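Local coordinates for ABC transporter periplasmic-binding protein YtfQ (Mycobacterium smegmatis, PDB 6HB0) that serves as the solute-binding component of a mycobacterial ABC transporter and probably binds the sugar L-arabinofuranose for uptake, at residues 151-156 with 211-216; 231-236 with 254-259. All coordinates share one frame; numbering follows the deposited sequence.

Followed from the N terminus, the chain makes interaction 1 first: after strand 148-154 it runs through helix 160-173, strand 179-186 and helix 191-204 before strand 210-213 closes the loop against its neighbour. Interaction 2 comes later and closes a shorter loop, holding strand 238-242 and helix 246-253, between the turn at 231-236 and the helix exit at 254-259. The two loops neither nest nor cross, since the first is closed before the second opens. Their centres lie about 15 Å apart in the same domain, and Asp216 O packs 4.0 Å from Phe257 CZ. Interaction 1 joins sheet strands; interaction 2 joins connecting loops.

Interaction 1 of 2, residues 151-156 with 211-216; sequences VQLEGT and VFAQND
Gln214, Leu153 and Val211 carry much of this contact between adjacent parallel strands. Three backbone bonds set the pairing: Phe212 N to Val151 O, Leu153 N to Phe212 O and Gln214 N to Leu153 O. The strand segments 151-154 and 211-213 diverge by only 14°, consistent with a regular parallel pairing. Beyond the last bridge the side chain of Gln214 takes over. With CG anti to its carbonyl carbon (chi1 -72°) and the chain extended, it reaches across to 151-156 and uses both ends of its amide. OE1 accepts from Gly155 N at 2.7 Å in a nearly straight bond, although the donor stands above the carbonyl plane instead of on a lone pair. NE2 donates a hydrogen bond to Gln152 OE1 at 2.8 Å, and that acceptor lies in the Gln214 amide plane. The two glutamine amides are turned 70° apart. Gln152 OE1 also touches the edge of the Phe212 ring, 3.3 Å from CE2. On the opposite face of the sheet, Leu153 CD1 meets Val211 CG2 at 3.8 Å, while Val151 CG2 abuts Val211 CB at 3.7 Å. Helix 191-204 covers this apolar face through Val197, Met198 and Phe201; on the glutamine face Phe212 stacks with Phe169 of helix 160-173. This is the alpha/beta architecture of periplasmic binding proteins, in which the C-terminal ends of the parallel strands lead into loops facing the interdomain cleft. Just past Gln214, Asn215 N-caps helix 216-228, and Asp216 binds a zinc ion with Asp217. The chemistry implies a fixed amide orientation: a donor at one end and an acceptor at the other settle which end of Gln214 is oxygen, and the buried amide ties the segments together beyond the last backbone bond.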
loop_
_atom_site.group_PDB
_atom_site.type_symbol
_atom_site.label_atom_id
_atom_site.label_comp_id
_atom_site.label_asym_id
_atom_site.label_seq_id
_atom_site.Cartn_x
_atom_site.Cartn_y
_atom_site.Cartn_z
ATOM N N VAL A 151 -5.988 18.324 -11.141
ATOM C CA VAL A 151 -7.092 18.049 -10.245
ATOM C C VAL A 151 -6.823 16.751 -9.505
ATOM O O VAL A 151 -6.202 15.851 -10.043
ATOM C CB VAL A 151 -8.429 18.047 -10.955
ATOM C CG1 VAL A 151 -8.649 19.413 -11.633
ATOM C CG2 VAL A 151 -8.608 16.861 -11.897
ATOM N N GLN A 152 -7.271 16.678 -8.259
ATOM C CA GLN A 152 -6.992 15.549 -7.412
ATOM C C GLN A 152 -8.247 14.876 -6.916
ATOM O O GLN A 152 -9.132 15.503 -6.316
ATOM C CB GLN A 152 -6.121 15.996 -6.240
ATOM C CG GLN A 152 -5.780 14.877 -5.256
ATOM C CD GLN A 152 -4.632 15.189 -4.285
ATOM O OE1 GLN A 152 -4.159 14.293 -3.575
ATOM N NE2 GLN A 152 -4.231 16.447 -4.207
ATOM N N LEU A 153 -8.331 13.588 -7.161
ATOM C CA LEU A 153 -9.436 12.763 -6.640
ATOM C C LEU A 153 -8.898 12.125 -5.376
ATOM O O LEU A 153 -8.005 11.262 -5.422
ATOM C CB LEU A 153 -9.843 11.730 -7.676
ATOM C CG LEU A 153 -10.340 12.281 -9.012
ATOM C CD1 LEU A 153 -10.503 11.156 -10.034
ATOM C CD2 LEU A 153 -11.676 12.969 -8.816
ATOM N N GLU A 154 -9.385 12.596 -4.217
ATOM C CA GLU A 154 -8.915 12.108 -2.966
ATOM C C GLU A 154 -9.703 10.900 -2.509
ATOM O O GLU A 154 -10.877 10.738 -2.862
ATOM C CB GLU A 154 -9.078 13.160 -1.877
ATOM C CG GLU A 154 -8.476 14.486 -2.194
ATOM C CD GLU A 154 -8.894 15.547 -1.160
ATOM O OE1 GLU A 154 -9.331 15.189 -0.040
ATOM O OE2 GLU A 154 -8.731 16.740 -1.463
ATOM N N GLY A 155 -9.048 10.081 -1.700
ATOM C CA GLY A 155 -9.688 8.991 -1.019
ATOM C C GLY A 155 -10.658 9.493 0.072
ATOM O O GLY A 155 -10.843 10.684 0.295
ATOM N N THR A 156 -11.310 8.552 0.721
ATOM C CA THR A 156 -12.232 8.876 1.803
ATOM C C THR A 156 -11.686 9.843 2.793
ATOM O O THR A 156 -10.570 9.648 3.265
ATOM C CB THR A 156 -12.654 7.576 2.484
ATOM O OG1 THR A 156 -13.290 6.804 1.490
ATOM C CG2 THR A 156 -13.633 7.821 3.639
ATOM N N VAL A 211 -5.028 14.597 -13.991
ATOM C CA VAL A 211 -5.686 14.113 -12.782
ATOM C C VAL A 211 -4.782 13.197 -11.974
ATOM O O VAL A 211 -4.125 12.321 -12.507
ATOM C CB VAL A 211 -7.153 13.622 -12.963
ATOM C CG1 VAL A 211 -7.631 13.651 -14.383
ATOM C CG2 VAL A 211 -7.544 12.424 -12.074
ATOM N N PHE A 212 -4.672 13.478 -10.687
ATOM C CA PHE A 212 -4.044 12.589 -9.766
ATOM C C PHE A 212 -5.161 11.870 -9.006
ATOM O O PHE A 212 -5.949 12.480 -8.292
ATOM C CB PHE A 212 -3.145 13.324 -8.807
ATOM C CG PHE A 212 -2.673 12.473 -7.660
ATOM C CD1 PHE A 212 -2.149 11.218 -7.895
ATOM C CD2 PHE A 212 -2.772 12.907 -6.356
ATOM C CE1 PHE A 212 -1.700 10.416 -6.850
ATOM C CE2 PHE A 212 -2.326 12.118 -5.322
ATOM C CZ PHE A 212 -1.796 10.864 -5.570
ATOM N N ALA A 213 -5.244 10.579 -9.232
ATOM C CA ALA A 213 -6.260 9.712 -8.607
ATOM C C ALA A 213 -5.573 8.914 -7.516
ATOM O O ALA A 213 -4.636 8.170 -7.783
ATOM C CB ALA A 213 -6.822 8.783 -9.630
ATOM N N GLN A 214 -6.019 9.082 -6.289
ATOM C CA GLN A 214 -5.380 8.425 -5.169
ATOM C C GLN A 214 -5.649 6.919 -5.107
ATOM O O GLN A 214 -5.082 6.275 -4.245
ATOM C CB GLN A 214 -5.816 9.051 -3.847
ATOM C CG GLN A 214 -5.253 10.395 -3.618
ATOM C CD GLN A 214 -5.651 10.937 -2.274
ATOM O OE1 GLN A 214 -6.319 10.251 -1.495
ATOM N NE2 GLN A 214 -5.259 12.194 -1.992
ATOM N N ASN A 215 -6.489 6.370 -5.976
ATOM C CA ASN A 215 -6.501 4.930 -6.228
ATOM C C ASN A 215 -6.947 4.631 -7.649
ATOM O O ASN A 215 -7.382 5.528 -8.384
ATOM C CB ASN A 215 -7.301 4.117 -5.168
ATOM C CG ASN A 215 -8.782 4.093 -5.418
ATOM O OD1 ASN A 215 -9.337 4.982 -6.086
ATOM N ND2 ASN A 215 -9.451 3.073 -4.863
ATOM N N ASP A 216 -6.842 3.355 -8.039
ATOM C CA ASP A 216 -7.150 2.933 -9.389
ATOM C C ASP A 216 -8.625 3.137 -9.711
ATOM O O ASP A 216 -8.943 3.606 -10.778
ATOM C CB ASP A 216 -6.725 1.462 -9.671
ATOM C CG ASP A 216 -7.529 0.411 -8.863
ATOM O OD1 ASP A 216 -7.941 0.707 -7.710
ATOM O OD2 ASP A 216 -7.715 -0.727 -9.367
#

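Interaction 2 of 2, residues 231-236 with 254-259; sequences KKPGTD and DGKFNY
Asn258 reaches from one loop to Gly234 in the other, and its side chain can be followed atom by atom. CB stands back from 231-236. Its torsion puts CG anti to the carbonyl carbon (chi1 -56°) and brings the amide up to the glycine, with CG 3.7 Å from Gly234 O. At the end, the branches divide the work. ND2 donates to Gly234 O at 2.8 Å; the N-H points almost exactly at the oxygen (178°), which lies in the amide plane of Asn258. OD1 rests 3.3 Å from Gly234 CA and accepts a hydrogen bond from Ile239 N in strand 238-242. Each polar atom of the amide thus has a partner, and the pair fixes its rotation. Gly234 O has a second donor, a water that also donates to Gly255 O and so bridges the two loops beside the direct bond. Backbones come close as well: Gly234 CA-H points at Gly255 O across 3.3 Å, and Lys256 CA-H at Pro233 O across 3.4 Å. Such an approach depends on Gly234, whose positive phi (96°) suits glycine and where a CB would collide with Gly255 O. Gly255 itself ends helix 246-253 in a Schellman motif. Pro233 CB packs 3.6 Å from Lys256 O, with Met223 of helix 216-228 touching both Pro233 and Lys256; the Lys256 ammonium leads away to a salt bridge with Glu227. The contact therefore joins the loop leading into strand 238-242 to the one leading into strand 259-263. Chemically, one asparagine amide couples a loop carbonyl to a strand N-H, while glycine permits the close carbonyl contacts and water supplies a further polar bridge.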
loop_
_atom_site.group_PDB
_atom_site.type_symbol
_atom_site.label_atom_id
_atom_site.label_comp_id
_atom_site.label_asym_id
_atom_site.label_seq_id
_atom_site.Cartn_x
_atom_site.Cartn_y
_atom_site.Cartn_z
ATOM N N LYS A 231 -13.533 13.930 -24.439
ATOM C CA LYS A 231 -12.087 14.116 -24.373
ATOM C C LYS A 231 -11.382 12.769 -24.303
ATOM O O LYS A 231 -12.005 11.743 -24.063
ATOM C CB LYS A 231 -11.716 15.002 -23.176
ATOM C CG LYS A 231 -12.050 16.481 -23.371
ATOM C CD LYS A 231 -12.384 17.197 -22.073
ATOM C CE LYS A 231 -12.768 18.668 -22.278
ATOM N NZ LYS A 231 -11.624 19.497 -22.745
ATOM N N LYS A 232 -10.070 12.786 -24.492
ATOM C CA LYS A 232 -9.297 11.572 -24.640
ATOM C C LYS A 232 -8.398 11.385 -23.420
ATOM O O LYS A 232 -7.387 12.072 -23.285
ATOM C CB LYS A 232 -8.468 11.682 -25.915
ATOM C CG LYS A 232 -8.493 10.437 -26.776
ATOM C CD LYS A 232 -7.272 10.381 -27.697
ATOM C CE LYS A 232 -6.704 8.964 -27.735
ATOM N NZ LYS A 232 -5.473 8.917 -28.571
ATOM N N PRO A 233 -8.777 10.467 -22.508
ATOM C CA PRO A 233 -7.972 10.324 -21.289
ATOM C C PRO A 233 -6.647 9.772 -21.658
ATOM O O PRO A 233 -6.576 8.912 -22.466
ATOM C CB PRO A 233 -8.764 9.318 -20.445
ATOM C CG PRO A 233 -9.506 8.530 -21.439
ATOM C CD PRO A 233 -9.901 9.522 -22.511
ATOM N N GLY A 234 -5.597 10.265 -21.069
ATOM C CA GLY A 234 -4.264 9.825 -21.433
ATOM C C GLY A 234 -3.572 10.717 -22.437
ATOM O O GLY A 234 -2.363 10.688 -22.515
ATOM N N THR A 235 -4.333 11.494 -23.204
ATOM C CA THR A 235 -3.728 12.461 -24.144
ATOM C C THR A 235 -4.143 13.895 -23.863
ATOM O O THR A 235 -3.297 14.734 -23.637
ATOM C CB THR A 235 -4.083 12.126 -25.600
ATOM O OG1 THR A 235 -3.935 10.722 -25.789
ATOM C CG2 THR A 235 -3.142 12.864 -26.544
ATOM N N ASP A 236 -5.438 14.167 -23.871
ATOM C CA ASP A 236 -5.943 15.514 -23.560
ATOM C C ASP A 236 -5.800 15.836 -22.088
ATOM O O ASP A 236 -5.439 16.961 -21.711
ATOM C CB ASP A 236 -7.420 15.598 -23.906
ATOM C CG ASP A 236 -7.686 15.457 -25.408
ATOM O OD1 ASP A 236 -6.771 15.865 -26.178
ATOM O OD2 ASP A 236 -8.795 14.994 -25.800
ATOM N N ASP A 254 -3.510 0.458 -22.338
ATOM C CA ASP A 254 -4.335 1.071 -23.377
ATOM C C ASP A 254 -4.042 2.574 -23.631
ATOM O O ASP A 254 -4.704 3.164 -24.473
ATOM C CB ASP A 254 -5.827 0.917 -23.063
ATOM C CG ASP A 254 -6.294 -0.544 -23.028
ATOM O OD1 ASP A 254 -5.549 -1.445 -23.481
ATOM O OD2 ASP A 254 -7.409 -0.787 -22.527
ATOM N N GLY A 255 -3.114 3.183 -22.897
ATOM C CA GLY A 255 -2.817 4.620 -23.033
ATOM C C GLY A 255 -3.853 5.568 -22.418
ATOM O O GLY A 255 -3.788 6.733 -22.629
ATOM N N LYS A 256 -4.750 5.078 -21.597
ATOM C CA LYS A 256 -5.789 5.921 -20.969
ATOM C C LYS A 256 -5.357 6.462 -19.608
ATOM O O LYS A 256 -5.908 7.442 -19.162
ATOM C CB LYS A 256 -7.058 5.115 -20.846
ATOM C CG LYS A 256 -7.511 4.687 -22.229
ATOM C CD LYS A 256 -8.929 4.183 -22.177
ATOM C CE LYS A 256 -9.451 3.891 -23.562
ATOM N NZ LYS A 256 -10.865 3.492 -23.385
ATOM N N PHE A 257 -4.438 5.774 -18.936
ATOM C CA PHE A 257 -3.682 6.322 -17.815
ATOM C C PHE A 257 -2.275 6.579 -18.373
ATOM O O PHE A 257 -1.902 6.052 -19.414
ATOM C CB PHE A 257 -3.516 5.316 -16.669
ATOM C CG PHE A 257 -4.692 5.136 -15.761
ATOM C CD1 PHE A 257 -5.964 5.540 -16.094
ATOM C CD2 PHE A 257 -4.503 4.454 -14.558
ATOM C CE1 PHE A 257 -7.021 5.306 -15.222
ATOM C CE2 PHE A 257 -5.538 4.239 -13.680
ATOM C CZ PHE A 257 -6.796 4.660 -14.012
ATOM N N ASN A 258 -1.492 7.396 -17.678
ATOM C CA ASN A 258 -0.117 7.671 -18.060
ATOM C C ASN A 258 0.901 7.129 -17.105
ATOM O O ASN A 258 2.041 6.852 -17.495
ATOM C CB ASN A 258 0.039 9.183 -18.213
ATOM C CG ASN A 258 -0.966 9.743 -19.219
ATOM O OD1 ASN A 258 -2.109 10.010 -18.876
ATOM N ND2 ASN A 258 -0.569 9.817 -20.479
ATOM N N TYR A 259 0.539 6.987 -15.818
ATOM C CA TYR A 259 1.506 6.520 -14.853
ATOM C C TYR A 259 0.786 5.948 -13.628
ATOM O O TYR A 259 -0.237 6.510 -13.156
ATOM C CB TYR A 259 2.421 7.652 -14.448
ATOM C CG TYR A 259 3.723 7.242 -13.793
ATOM C CD1 TYR A 259 4.692 6.534 -14.508
ATOM C CD2 TYR A 259 3.996 7.572 -12.483
ATOM C CE1 TYR A 259 5.889 6.148 -13.906
ATOM C CE2 TYR A 259 5.192 7.206 -11.887
ATOM C CZ TYR A 259 6.127 6.510 -12.633
ATOM O OH TYR A 259 7.268 6.171 -12.011
HETATM O O HOH W 1 -1.498 8.058 -23.679
#